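Local coordinates for extracellular ligand-binding receptor (Rhodopseudomonas palustris, PDB 3SG0), which probably serves as a periplasmic solute-binding protein for transport of small aromatic acids, and binds benzoylformate in the cleft of its two-lobed fold, at residues S35-G40 / A67-S72; S48-A53 / H310-M315; G248-E253 / P304-V309; K260-A265 / I375-G380; E270-A275 / A351-L356. One frame throughout, in Å; residues are numbered along the deposited sequence.

Contact 1: S35-G40 / A67-S72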
# COMPACT_ATOMS: atom_id res chain seq x y z
N SER A 35 -5.34 -8.69 5.36
CA SER A 35 -6.25 -8.22 6.40
C SER A 35 -7.67 -8.11 5.86
O SER A 35 -8.17 -7.02 5.60
CB SER A 35 -5.76 -6.88 6.96
OG SER A 35 -4.40 -6.96 7.40
N ALA A 36 -8.29 -9.25 5.63
CA ALA A 36 -9.62 -9.31 5.03
C ALA A 36 -10.74 -8.95 6.00
O ALA A 36 -11.86 -8.69 5.58
CB ALA A 36 -9.86 -10.67 4.39
N SER A 37 -10.44 -8.94 7.29
CA SER A 37 -11.36 -8.47 8.32
C SER A 37 -10.56 -7.60 9.28
O SER A 37 -9.33 -7.50 9.17
CB SER A 37 -12.03 -9.64 9.04
OG SER A 37 -11.08 -10.53 9.59
N GLY A 38 -11.25 -6.94 10.21
CA GLY A 38 -10.61 -5.97 11.08
C GLY A 38 -10.56 -4.61 10.40
O GLY A 38 -11.12 -4.42 9.33
N PRO A 39 -9.85 -3.65 11.01
CA PRO A 39 -9.85 -2.29 10.44
C PRO A 39 -9.10 -2.17 9.11
O PRO A 39 -9.19 -1.13 8.46
CB PRO A 39 -9.17 -1.45 11.53
CG PRO A 39 -8.37 -2.44 12.33
CD PRO A 39 -9.18 -3.71 12.32
N GLY A 40 -8.38 -3.22 8.72
CA GLY A 40 -7.75 -3.25 7.41
C GLY A 40 -8.62 -3.80 6.30
O GLY A 40 -8.13 -3.91 5.18
N ALA A 67 -4.38 -18.64 0.54
CA ALA A 67 -4.70 -17.32 1.07
C ALA A 67 -5.36 -17.43 2.44
O ALA A 67 -6.28 -18.24 2.63
CB ALA A 67 -5.62 -16.58 0.11
N LEU A 68 -4.90 -16.63 3.38
CA LEU A 68 -5.38 -16.65 4.76
C LEU A 68 -5.66 -15.24 5.24
O LEU A 68 -4.91 -14.31 4.95
CB LEU A 68 -4.34 -17.29 5.69
CG LEU A 68 -4.00 -18.75 5.43
CD1 LEU A 68 -2.78 -19.19 6.24
CD2 LEU A 68 -5.20 -19.64 5.74
N ASP A 69 -6.74 -15.08 6.00
CA ASP A 69 -7.08 -13.81 6.62
C ASP A 69 -6.28 -13.68 7.92
O ASP A 69 -6.26 -14.60 8.75
CB ASP A 69 -8.58 -13.81 6.92
CG ASP A 69 -9.09 -12.52 7.52
OD1 ASP A 69 -8.38 -11.49 7.54
OD2 ASP A 69 -10.26 -12.54 7.98
N ASP A 70 -5.62 -12.54 8.12
CA ASP A 70 -4.94 -12.26 9.38
C ASP A 70 -5.70 -11.30 10.29
O ASP A 70 -5.21 -10.95 11.36
CB ASP A 70 -3.50 -11.78 9.18
CG ASP A 70 -3.41 -10.57 8.27
OD1 ASP A 70 -4.17 -9.59 8.46
OD2 ASP A 70 -2.54 -10.60 7.36
N GLU A 71 -6.90 -10.88 9.88
CA GLU A 71 -7.79 -10.12 10.76
C GLU A 71 -7.19 -8.78 11.16
O GLU A 71 -7.62 -8.18 12.15
CB GLU A 71 -8.17 -10.95 12.00
CG GLU A 71 -8.91 -12.20 11.61
CD GLU A 71 -9.38 -13.04 12.78
OE1 GLU A 71 -9.18 -12.65 13.95
OE2 GLU A 71 -9.97 -14.11 12.49
N SER A 72 -6.23 -8.27 10.38
CA SER A 72 -5.52 -7.03 10.73
C SER A 72 -4.72 -7.18 12.02
O SER A 72 -4.44 -6.19 12.69
CB SER A 72 -6.48 -5.83 10.88
OG SER A 72 -7.35 -5.68 9.76

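Contact 2: S48-A53 / H310-M315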
# COMPACT_ATOMS: atom_id res chain seq x y z
N SER A 48 -8.19 -10.34 -1.18
CA SER A 48 -8.79 -11.66 -1.13
C SER A 48 -9.52 -11.98 -2.44
O SER A 48 -9.46 -13.10 -2.95
CB SER A 48 -9.76 -11.74 0.04
OG SER A 48 -10.29 -13.05 0.17
N LYS A 49 -10.22 -10.99 -2.98
CA LYS A 49 -10.99 -11.17 -4.21
C LYS A 49 -10.13 -11.23 -5.46
O LYS A 49 -10.55 -11.73 -6.50
CB LYS A 49 -12.04 -10.08 -4.35
CG LYS A 49 -13.13 -10.15 -3.30
CD LYS A 49 -14.13 -9.01 -3.42
CE LYS A 49 -15.09 -9.00 -2.23
NZ LYS A 49 -15.93 -7.77 -2.23
N THR A 50 -8.90 -10.74 -5.35
CA THR A 50 -7.96 -10.75 -6.46
C THR A 50 -7.31 -12.12 -6.66
O THR A 50 -6.87 -12.45 -7.76
CB THR A 50 -6.91 -9.64 -6.28
OG1 THR A 50 -7.57 -8.37 -6.36
CG2 THR A 50 -5.82 -9.69 -7.33
N VAL A 51 -7.27 -12.94 -5.60
CA VAL A 51 -6.60 -14.23 -5.69
C VAL A 51 -7.10 -15.06 -6.88
O VAL A 51 -6.29 -15.64 -7.61
CB VAL A 51 -6.75 -15.03 -4.37
CG1 VAL A 51 -6.12 -16.42 -4.51
CG2 VAL A 51 -6.12 -14.27 -3.22
N ALA A 52 -8.41 -15.09 -7.08
CA ALA A 52 -9.00 -15.90 -8.15
C ALA A 52 -8.61 -15.43 -9.55
O ALA A 52 -8.81 -16.16 -10.53
CB ALA A 52 -10.51 -15.93 -8.00
N ALA A 53 -8.08 -14.21 -9.65
CA ALA A 53 -7.69 -13.64 -10.93
C ALA A 53 -6.23 -13.91 -11.27
O ALA A 53 -5.79 -13.60 -12.37
CB ALA A 53 -7.98 -12.14 -10.96
N HIS A 310 -2.29 -4.25 -5.32
CA HIS A 310 -1.05 -4.48 -4.59
C HIS A 310 -0.70 -5.96 -4.60
O HIS A 310 0.48 -6.32 -4.63
CB HIS A 310 -1.15 -3.86 -3.19
CG HIS A 310 -1.39 -2.40 -3.27
ND1 HIS A 310 -2.04 -1.63 -2.33
CD2 HIS A 310 -1.07 -1.57 -4.29
CE1 HIS A 310 -2.10 -0.38 -2.76
NE2 HIS A 310 -1.51 -0.32 -3.95
N LEU A 311 -1.72 -6.81 -4.62
CA LEU A 311 -1.49 -8.24 -4.82
C LEU A 311 -1.11 -8.50 -6.28
O LEU A 311 -0.13 -9.19 -6.58
CB LEU A 311 -2.72 -9.05 -4.41
CG LEU A 311 -2.64 -10.55 -4.67
CD1 LEU A 311 -1.38 -11.17 -4.07
CD2 LEU A 311 -3.89 -11.23 -4.13
N TRP A 312 -1.88 -7.93 -7.20
CA TRP A 312 -1.64 -8.12 -8.63
C TRP A 312 -0.20 -7.75 -9.03
O TRP A 312 0.50 -8.54 -9.66
CB TRP A 312 -2.65 -7.32 -9.44
CG TRP A 312 -2.53 -7.50 -10.91
CD1 TRP A 312 -1.83 -6.72 -11.78
CD2 TRP A 312 -3.13 -8.54 -11.70
NE1 TRP A 312 -1.96 -7.20 -13.06
CE2 TRP A 312 -2.76 -8.32 -13.04
CE3 TRP A 312 -3.96 -9.62 -11.40
CZ2 TRP A 312 -3.17 -9.15 -14.08
CZ3 TRP A 312 -4.37 -10.45 -12.44
CH2 TRP A 312 -3.98 -10.20 -13.76
N ASP A 313 0.22 -6.53 -8.67
CA ASP A 313 1.55 -6.05 -9.04
C ASP A 313 2.64 -6.92 -8.38
O ASP A 313 3.69 -7.14 -8.97
CB ASP A 313 1.76 -4.59 -8.61
CG ASP A 313 1.13 -3.56 -9.55
OD1 ASP A 313 0.65 -3.89 -10.67
OD2 ASP A 313 1.15 -2.37 -9.13
N SER A 314 2.41 -7.36 -7.15
CA SER A 314 3.37 -8.26 -6.51
C SER A 314 3.55 -9.52 -7.35
O SER A 314 4.67 -10.00 -7.55
CB SER A 314 2.92 -8.66 -5.10
OG SER A 314 2.91 -7.55 -4.22
N MSE A 315 2.43 -10.07 -7.83
CA MSE A 315 2.49 -11.25 -8.68
C MSE A 315 3.09 -10.97 -10.05
O MSE A 315 3.66 -11.87 -10.65
CB MSE A 315 1.13 -11.93 -8.79
CG MSE A 315 0.83 -12.80 -7.58
SE MSE A 315 2.18 -14.22 -7.23
CE MSE A 315 2.21 -15.10 -8.95

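Contact 3: G248-E253 / P304-V309. With 173 (benzoyl-formic acid), chain B.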
# COMPACT_ATOMS: atom_id res chain seq x y z
N GLY A 248 -3.71 5.68 1.54
CA GLY A 248 -4.53 4.74 2.28
C GLY A 248 -6.02 4.93 2.03
O GLY A 248 -6.81 4.04 2.35
N VAL A 249 -6.42 6.07 1.46
CA VAL A 249 -7.84 6.33 1.25
C VAL A 249 -8.30 6.08 -0.19
O VAL A 249 -9.46 6.33 -0.51
CB VAL A 249 -8.25 7.77 1.67
CG1 VAL A 249 -7.71 8.09 3.06
CG2 VAL A 249 -7.82 8.82 0.64
N ALA A 250 -7.40 5.57 -1.04
CA ALA A 250 -7.62 5.55 -2.48
C ALA A 250 -8.57 4.45 -2.96
O ALA A 250 -8.43 3.92 -4.07
CB ALA A 250 -6.27 5.45 -3.19
N THR A 251 -9.56 4.14 -2.12
CA THR A 251 -10.61 3.18 -2.45
C THR A 251 -11.95 3.88 -2.59
O THR A 251 -12.28 4.79 -1.82
CB THR A 251 -10.72 2.07 -1.38
OG1 THR A 251 -11.95 1.37 -1.59
CG2 THR A 251 -10.71 2.63 0.05
N GLU A 252 -12.74 3.46 -3.56
CA GLU A 252 -14.08 4.01 -3.72
C GLU A 252 -14.95 3.82 -2.46
O GLU A 252 -15.92 4.54 -2.26
CB GLU A 252 -14.76 3.47 -4.98
CG GLU A 252 -14.25 4.10 -6.27
CD GLU A 252 -12.82 3.71 -6.65
OE1 GLU A 252 -12.36 2.61 -6.25
OE2 GLU A 252 -12.16 4.51 -7.35
N GLU A 253 -14.59 2.87 -1.59
CA GLU A 253 -15.32 2.71 -0.33
C GLU A 253 -15.20 3.94 0.55
O GLU A 253 -16.12 4.29 1.29
CB GLU A 253 -14.83 1.49 0.45
CG GLU A 253 -15.05 0.17 -0.25
CD GLU A 253 -14.65 -1.02 0.60
OE1 GLU A 253 -14.94 -1.00 1.81
OE2 GLU A 253 -14.04 -1.96 0.05
N PRO A 304 -12.64 -3.67 -9.36
CA PRO A 304 -11.78 -3.73 -8.18
C PRO A 304 -11.48 -2.34 -7.64
O PRO A 304 -11.64 -1.34 -8.34
CB PRO A 304 -10.49 -4.33 -8.74
CG PRO A 304 -10.43 -3.81 -10.14
CD PRO A 304 -11.87 -3.79 -10.62
N THR A 305 -11.04 -2.30 -6.39
CA THR A 305 -10.40 -1.10 -5.86
C THR A 305 -8.88 -1.29 -5.86
O THR A 305 -8.37 -2.39 -6.07
CB THR A 305 -10.89 -0.77 -4.45
OG1 THR A 305 -10.44 -1.78 -3.55
CG2 THR A 305 -12.42 -0.68 -4.42
N ILE A 306 -8.17 -0.20 -5.63
CA ILE A 306 -6.73 -0.20 -5.79
C ILE A 306 -6.03 -1.25 -4.94
O ILE A 306 -5.00 -1.79 -5.33
CB ILE A 306 -6.13 1.19 -5.47
CG1 ILE A 306 -4.67 1.26 -5.92
CG2 ILE A 306 -6.28 1.53 -4.00
CD1 ILE A 306 -4.06 2.65 -5.78
N PHE A 307 -6.57 -1.56 -3.76
CA PHE A 307 -5.83 -2.44 -2.86
C PHE A 307 -5.61 -3.83 -3.43
O PHE A 307 -4.60 -4.46 -3.13
CB PHE A 307 -6.42 -2.40 -1.46
CG PHE A 307 -6.30 -1.04 -0.86
CD1 PHE A 307 -7.38 -0.17 -0.83
CD2 PHE A 307 -5.06 -0.58 -0.45
CE1 PHE A 307 -7.22 1.13 -0.35
CE2 PHE A 307 -4.90 0.71 0.03
CZ PHE A 307 -5.98 1.56 0.07
N GLY A 308 -6.51 -4.29 -4.30
CA GLY A 308 -6.30 -5.56 -4.97
C GLY A 308 -5.08 -5.53 -5.88
O GLY A 308 -4.41 -6.55 -6.10
N VAL A 309 -4.78 -4.35 -6.43
CA VAL A 309 -3.66 -4.23 -7.35
C VAL A 309 -2.32 -4.40 -6.64
O VAL A 309 -1.32 -4.69 -7.28
CB VAL A 309 -3.73 -2.93 -8.19
CG1 VAL A 309 -2.86 -1.82 -7.60
CG2 VAL A 309 -3.31 -3.22 -9.63
O1B 173 B . 0.68 0.28 5.34
C1 173 B . -0.36 0.42 5.92
O1A 173 B . -0.51 0.21 7.28
C2 173 B . -1.53 1.08 5.23
O2 173 B . -2.47 1.47 5.87
C1G 173 B . -1.48 1.16 3.74
C2D 173 B . -1.06 -0.06 2.94
C2E 173 B . -0.98 0.01 1.43
C3 173 B . -1.32 1.33 0.73
C1E 173 B . -1.74 2.55 1.57
C1D 173 B . -1.84 2.48 3.08
O HOH W 1 -9.70 2.15 -5.82
O HOH W 2 -11.59 -1.17 -0.96
O HOH W 3 -13.45 0.72 -7.88

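Contact 4: K260-A265 / I375-G380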
# COMPACT_ATOMS: atom_id res chain seq x y z
N LYS A 260 -20.08 13.90 1.00
CA LYS A 260 -19.72 15.30 0.77
C LYS A 260 -18.57 15.75 1.66
O LYS A 260 -17.82 16.66 1.30
CB LYS A 260 -20.94 16.21 0.97
CG LYS A 260 -21.30 16.49 2.42
CD LYS A 260 -22.63 17.23 2.52
CE LYS A 260 -22.85 17.81 3.91
NZ LYS A 260 -21.98 18.99 4.17
N ASP A 261 -18.41 15.11 2.81
CA ASP A 261 -17.34 15.50 3.74
C ASP A 261 -15.93 15.23 3.21
O ASP A 261 -14.98 15.89 3.63
CB ASP A 261 -17.52 14.83 5.10
CG ASP A 261 -18.76 15.32 5.83
OD1 ASP A 261 -19.12 16.51 5.70
OD2 ASP A 261 -19.37 14.50 6.55
N VAL A 262 -15.80 14.28 2.29
CA VAL A 262 -14.48 13.97 1.73
C VAL A 262 -14.26 14.55 0.33
O VAL A 262 -13.17 14.45 -0.22
CB VAL A 262 -14.14 12.46 1.77
CG1 VAL A 262 -14.22 11.95 3.20
CG2 VAL A 262 -15.04 11.66 0.83
N GLU A 263 -15.30 15.16 -0.23
CA GLU A 263 -15.14 15.86 -1.50
C GLU A 263 -14.02 16.88 -1.36
O GLU A 263 -13.93 17.60 -0.36
CB GLU A 263 -16.46 16.54 -1.89
CG GLU A 263 -16.41 17.34 -3.18
CD GLU A 263 -16.37 16.46 -4.42
OE1 GLU A 263 -16.53 15.22 -4.29
OE2 GLU A 263 -16.18 17.01 -5.52
N GLY A 264 -13.14 16.93 -2.36
CA GLY A 264 -12.04 17.87 -2.34
C GLY A 264 -10.78 17.39 -1.64
O GLY A 264 -9.76 18.07 -1.69
N ALA A 265 -10.84 16.24 -0.97
CA ALA A 265 -9.64 15.70 -0.34
C ALA A 265 -8.56 15.50 -1.40
O ALA A 265 -8.85 15.08 -2.52
CB ALA A 265 -9.94 14.39 0.36
N ILE A 375 -3.67 13.31 -6.30
CA ILE A 375 -5.02 12.85 -6.55
C ILE A 375 -6.00 13.72 -5.77
O ILE A 375 -5.73 14.07 -4.61
CB ILE A 375 -5.20 11.38 -6.10
CG1 ILE A 375 -4.09 10.49 -6.67
CG2 ILE A 375 -6.59 10.87 -6.46
CD1 ILE A 375 -4.03 10.44 -8.20
N GLU A 376 -7.12 14.04 -6.39
CA GLU A 376 -8.18 14.80 -5.74
C GLU A 376 -9.49 14.03 -5.87
O GLU A 376 -9.74 13.41 -6.91
CB GLU A 376 -8.32 16.16 -6.42
CG GLU A 376 -9.31 17.13 -5.78
CD GLU A 376 -9.45 18.41 -6.57
OE1 GLU A 376 -9.30 18.36 -7.81
OE2 GLU A 376 -9.70 19.47 -5.96
N ILE A 377 -10.32 14.06 -4.84
CA ILE A 377 -11.68 13.55 -4.95
C ILE A 377 -12.55 14.67 -5.52
O ILE A 377 -12.76 15.69 -4.86
CB ILE A 377 -12.23 13.04 -3.60
CG1 ILE A 377 -11.33 11.92 -3.07
CG2 ILE A 377 -13.67 12.58 -3.76
CD1 ILE A 377 -11.73 11.42 -1.70
N ARG A 378 -13.00 14.49 -6.75
CA ARG A 378 -13.83 15.47 -7.43
C ARG A 378 -15.09 14.80 -7.94
O ARG A 378 -15.02 13.83 -8.70
CB ARG A 378 -13.10 16.09 -8.62
CG ARG A 378 -12.06 17.12 -8.27
CD ARG A 378 -11.95 18.19 -9.36
NE ARG A 378 -11.78 17.63 -10.70
CZ ARG A 378 -10.63 17.15 -11.17
NH1 ARG A 378 -9.56 17.13 -10.39
NH2 ARG A 378 -10.57 16.67 -12.40
N ASP A 379 -16.24 15.33 -7.54
CA ASP A 379 -17.52 14.76 -7.95
C ASP A 379 -17.57 13.26 -7.71
O ASP A 379 -18.04 12.49 -8.55
CB ASP A 379 -17.81 15.09 -9.42
CG ASP A 379 -17.95 16.58 -9.66
OD1 ASP A 379 -18.50 17.28 -8.77
OD2 ASP A 379 -17.51 17.06 -10.72
N GLY A 380 -17.06 12.83 -6.56
CA GLY A 380 -17.19 11.45 -6.15
C GLY A 380 -16.32 10.47 -6.91
O GLY A 380 -16.63 9.28 -6.96
O HOH W 4 -9.73 20.25 -3.33

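Contact 5: E270-A275 / A351-L356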
# COMPACT_ATOMS: atom_id res chain seq x y z
N GLU A 270 -0.86 6.78 -6.31
CA GLU A 270 -0.33 5.96 -7.39
C GLU A 270 -0.95 6.25 -8.74
O GLU A 270 -2.08 6.73 -8.84
CB GLU A 270 -0.55 4.48 -7.07
CG GLU A 270 0.32 3.92 -5.95
CD GLU A 270 -0.10 4.38 -4.57
OE1 GLU A 270 -1.27 4.19 -4.17
OE2 GLU A 270 0.78 4.92 -3.87
N ALA A 271 -0.23 5.88 -9.79
CA ALA A 271 -0.70 6.02 -11.16
C ALA A 271 -2.10 5.45 -11.34
O ALA A 271 -2.93 6.05 -12.01
CB ALA A 271 0.26 5.36 -12.13
N PHE A 272 -2.35 4.30 -10.73
CA PHE A 272 -3.66 3.64 -10.82
C PHE A 272 -4.79 4.62 -10.55
O PHE A 272 -5.82 4.61 -11.24
CB PHE A 272 -3.69 2.48 -9.82
CG PHE A 272 -5.00 1.72 -9.75
CD1 PHE A 272 -5.13 0.47 -10.35
CD2 PHE A 272 -6.07 2.20 -9.01
CE1 PHE A 272 -6.30 -0.26 -10.24
CE2 PHE A 272 -7.25 1.47 -8.90
CZ PHE A 272 -7.36 0.24 -9.52
N SER A 273 -4.62 5.46 -9.54
CA SER A 273 -5.70 6.37 -9.12
C SER A 273 -5.94 7.50 -10.10
O SER A 273 -7.04 8.06 -10.14
CB SER A 273 -5.39 6.95 -7.75
OG SER A 273 -5.27 5.92 -6.78
N GLY A 274 -4.91 7.88 -10.85
CA GLY A 274 -5.03 8.94 -11.82
C GLY A 274 -5.11 8.47 -13.26
O GLY A 274 -5.07 9.28 -14.18
N ALA A 275 -5.24 7.16 -13.46
CA ALA A 275 -5.06 6.58 -14.79
C ALA A 275 -6.07 7.10 -15.80
O ALA A 275 -5.74 7.25 -16.97
CB ALA A 275 -5.12 5.07 -14.71
N ALA A 351 6.71 -0.81 -15.74
CA ALA A 351 5.51 -0.06 -15.39
C ALA A 351 4.55 -0.96 -14.64
O ALA A 351 4.02 -1.93 -15.21
CB ALA A 351 4.85 0.50 -16.64
N LEU A 352 4.35 -0.67 -13.36
CA LEU A 352 3.35 -1.34 -12.54
C LEU A 352 2.20 -0.37 -12.32
O LEU A 352 2.33 0.83 -12.57
CB LEU A 352 3.96 -1.71 -11.18
CG LEU A 352 5.07 -2.77 -11.21
CD1 LEU A 352 5.66 -2.95 -9.83
CD2 LEU A 352 4.55 -4.11 -11.75
N ASN A 353 1.08 -0.86 -11.81
CA ASN A 353 -0.01 0.03 -11.42
C ASN A 353 0.41 1.00 -10.33
O ASN A 353 -0.13 2.10 -10.21
CB ASN A 353 -1.20 -0.79 -10.97
CG ASN A 353 -1.88 -1.45 -12.13
OD1 ASN A 353 -2.69 -0.82 -12.81
ND2 ASN A 353 -1.53 -2.70 -12.41
N ASN A 354 1.41 0.59 -9.54
CA ASN A 354 1.94 1.39 -8.46
C ASN A 354 2.97 2.42 -8.90
O ASN A 354 3.35 3.28 -8.10
CB ASN A 354 2.52 0.48 -7.38
CG ASN A 354 1.48 0.05 -6.36
OD1 ASN A 354 1.15 0.81 -5.46
ND2 ASN A 354 0.98 -1.17 -6.49
N GLY A 355 3.44 2.35 -10.15
CA GLY A 355 4.44 3.29 -10.63
C GLY A 355 5.50 2.61 -11.47
O GLY A 355 5.40 1.41 -11.77
N LEU A 356 6.50 3.38 -11.87
CA LEU A 356 7.62 2.86 -12.64
C LEU A 356 8.68 2.32 -11.69
O LEU A 356 9.30 3.08 -10.94
CB LEU A 356 8.21 3.94 -13.55
CG LEU A 356 9.38 3.47 -14.42
CD1 LEU A 356 8.93 2.42 -15.42
CD2 LEU A 356 10.01 4.65 -15.15
O HOH W 5 2.58 5.70 -9.16

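Contact 1: S35-G40 / A67-S72
Ser72 anchors a cluster of hydrogen bonds on the loop from Ser35 to Gly40. Its CB lies against the ring of Pro39, 3.7 Å from Pro39 CD, and is as close to the carbonyl oxygen of Ser37. One atom further out, OG is gripped twice: it donates to Ser37 O at 2.8 Å and accepts from Gly40 N, so a single hydroxyl ties Ser37 and Gly40 together across Gly38 and Pro39. A CB on Gly38 or Gly40 would run into this oxygen.

Asp69 reaches the start of the same loop because its CG stands anti to the backbone N (chi1 -178°). Ser37 OG donates to the syn lone pair of Asp69 OD2 at 2.7 Å, while Asp69 OD1 takes weak bonds from the backbone N of Ala36 and Ser37. OD1 also accepts from Glu71 N at 2.8 Å, met from above the carboxylate plane, which makes an Asx turn.

A second Asx turn follows at once. Asp70 OD1 uses its anti lone pair for Ser72 N and its syn lone pair for Ser35 OG, 2.8 Å away; OD2, the other oxygen, is held by the hydroxyls of Ser96 and Thr33. The buried carboxylate is thus bound on both oxygens.

The contact sits where strands 28-34 and 61-69, paired in the sheet, run out at neighbouring ends. Helix 41-50 starts beyond Gly40 and helix 74-86 beyond Ser72, with Asn80 of the latter packed on Asp70, while Pro39 touches the ligand-binding Arg198.

Contact 2: S48-A53 / H310-M315
Thr50 and Leu311 mark the closest approach of the two backbones, their CA atoms 7.1 Å apart, and side chains bridge the space between. Leu311 CD2 is the centre of the apolar contact. It lies 3.9 Å from Val51 CG2 and 4.0 Å from Thr50 CB, with Thr50 CG2 at about the same range. The leucine reaches across because its CG is anti to the backbone N (chi1 176°), and it and Thr50 pass each other heading opposite ways. The hydroxyl of Thr50 is turned back to its own helix, where it bonds Pro46 O, so the methyl is what faces the partner.

Trp312 brings its six-membered ring to the end of the same segment. The ring edge, not a face, meets the chain: CZ3 stands 3.5 Å from Ala53 O, which lies in the ring plane, and 4.3 Å from Ala53 CB. Phe291 of helix 283-298 meets this indole as well, their planes about 55° apart, and also touches Thr50.

No hydrogen bond joins the two segments. Val51 and Leu311 both also rest on Ile32 of strand 28-34, so the two segments are laid on one side of a central sheet. This is the helix-on-sheet layering of an alpha/beta lobe in a periplasmic binding protein, and His310, one residue before Leu311, belongs to the benzoylformate pocket.

Contact 3: G248-E253 / P304-V309
Phe307 stands roughly perpendicular to the side chain of Thr251, with Thr251 CB near the ring plane and 3.8 Å from Phe307 CE1. The ring edge also meets the bound benzoylformate: its C3 lies in plane, 3.7 Å from Phe307 CE2. Ile306 CG2 rests over one face, offset toward the rim, and Gly248 O approaches CZ to 3.5 Å. An alanine in place of Phe307 would remove the whole ring, and the phenyl end of the ligand and Thr251 would probably both lose a packing partner, opening a gap in the pocket wall.

Thr251 and Thr305 run alongside each other with their ends in one direction, Thr251 OG1 3.5 Å from Thr305 CG2. Thr251 is the N-cap residue of helix 252-258, its OG1 accepting from Glu253 N at 3.0 Å (N-H...O angle 158°). One water accepts from the hydroxyls of Thr251 and Thr305 and donates to Glu253 OE2.

Ile306 CG2 presses on Ala250 O at 3.2 Å. A second water ties Ala250 O, Glu252 OE1 and Ile306 N together, and a third joins Glu252 OE1 to Pro304 O. Direct contacts here are thus van der Waals, water carries the polar links, and Phe307 and Gly248 line the ligand pocket.

Contact 4: K260-A265 / I375-G380
Glu263 directs its carboxylate to the turn after strand 373-378, OE2 accepting from Asp379 N at 2.6 Å through its syn lone pair, while Gly380 N reaches OE1 weakly. The other flat group, the guanidinium of Arg378, is met at its edge: Glu376 OE1 lies in its plane, 2.9 Å from NH1, in a salt bridge along the strand. Glu263 and Arg378 each have a second modelled conformer, which leaves both arrangements provisional. The glutamate gets there with CG anti to its backbone N (chi1 179°) and a bend at chi2.

The backbones pair too: Gly264 N donates to Ile377 O at 2.8 Å and Ile377 N to Ala265 O at 2.9 Å. Gly264 holds the third place of a type II turn from Val262 to Ala265, and a water links its carbonyl to Glu376 OE2.

Ile377 points into the loop, CD1 4.0 Å from Ala265 CB and 4.2 Å from Val262 CG2, with Phe254 and Ile255 of helix 252-258 beyond. A serine here would be too short to reach either side chain, and the gap left would probably let Val262 and Ala265 shift.

Glu263 OE2 lies 4.0 Å from Asp379 OD1, a like charge that the two backbone N-H groups may offset. Main-chain pairing beside the apolar cluster of Ile377, Val262 and Ala265 thus carries the antiparallel pairing of strands 266-269 and 373-378 back into the preceding loop.

Contact 5: E270-A275 / A351-L356
Asn353 buries more surface than any other residue here and meets Phe272 twice. Its carbonyl oxygen accepts from Phe272 N at 3.2 Å, the donor in the carbonyl plane, at the start of the short, weakly bonded helix 271-274. Its side chain then reaches the ring: OD1 lies at the edge, in plane, 3.7 Å from Phe272 CD1, while the amide and ring planes are 68° apart. The other end of the amide, ND2, is bonded to Asp313 OD1, which fixes the way the group is flipped.

Glu270 and Asn354 extend in step. Glu270 CG is 3.3 Å from Asn354 OD1, and the carboxylate and amide planes are turned 43° from each other. Both polar ends have partners elsewhere: Glu270 OE2 is bonded to His247 ND1, and Asn354 ND2 to Asp313 OD2. A water spans Ala271 N (2.9 Å) and Asn354 O.

Phe272 also makes a cation-pi contact with Lys288 and touches Ile306, so its ring is wedged between helices 283-298 and 306-328. The beta turn from Leu352 to Gly355, which joins strands 350-352 and 355-357, is thereby pinned between the short helix and Asp313 of helix 306-328.

Contacts 2, 3 and 5 are buried, whereas contacts 1 and 4 lie nearer the surface, where charged and hydroxyl side chains do more of the work. Helix 306-328 is common to contacts 2 and 3, and Asp313 of contact 2 carries it on to contact 5 by bonding Asn353 and Asn354. Contact 3 touches both and borders the ligand. Contact 2 has no hydrogen bond between its segments and is largely apolar, contact 3 adds waters, and contact 5 has one main-chain hydrogen bond and a water. Contact 1 meets contact 2 where Ala67 packs on Val51. Contact 4, farthest from the centre, meets contact 5 through Ile375 on Ser273 and combines main-chain pairing with a glutamate binding backbone N-H groups.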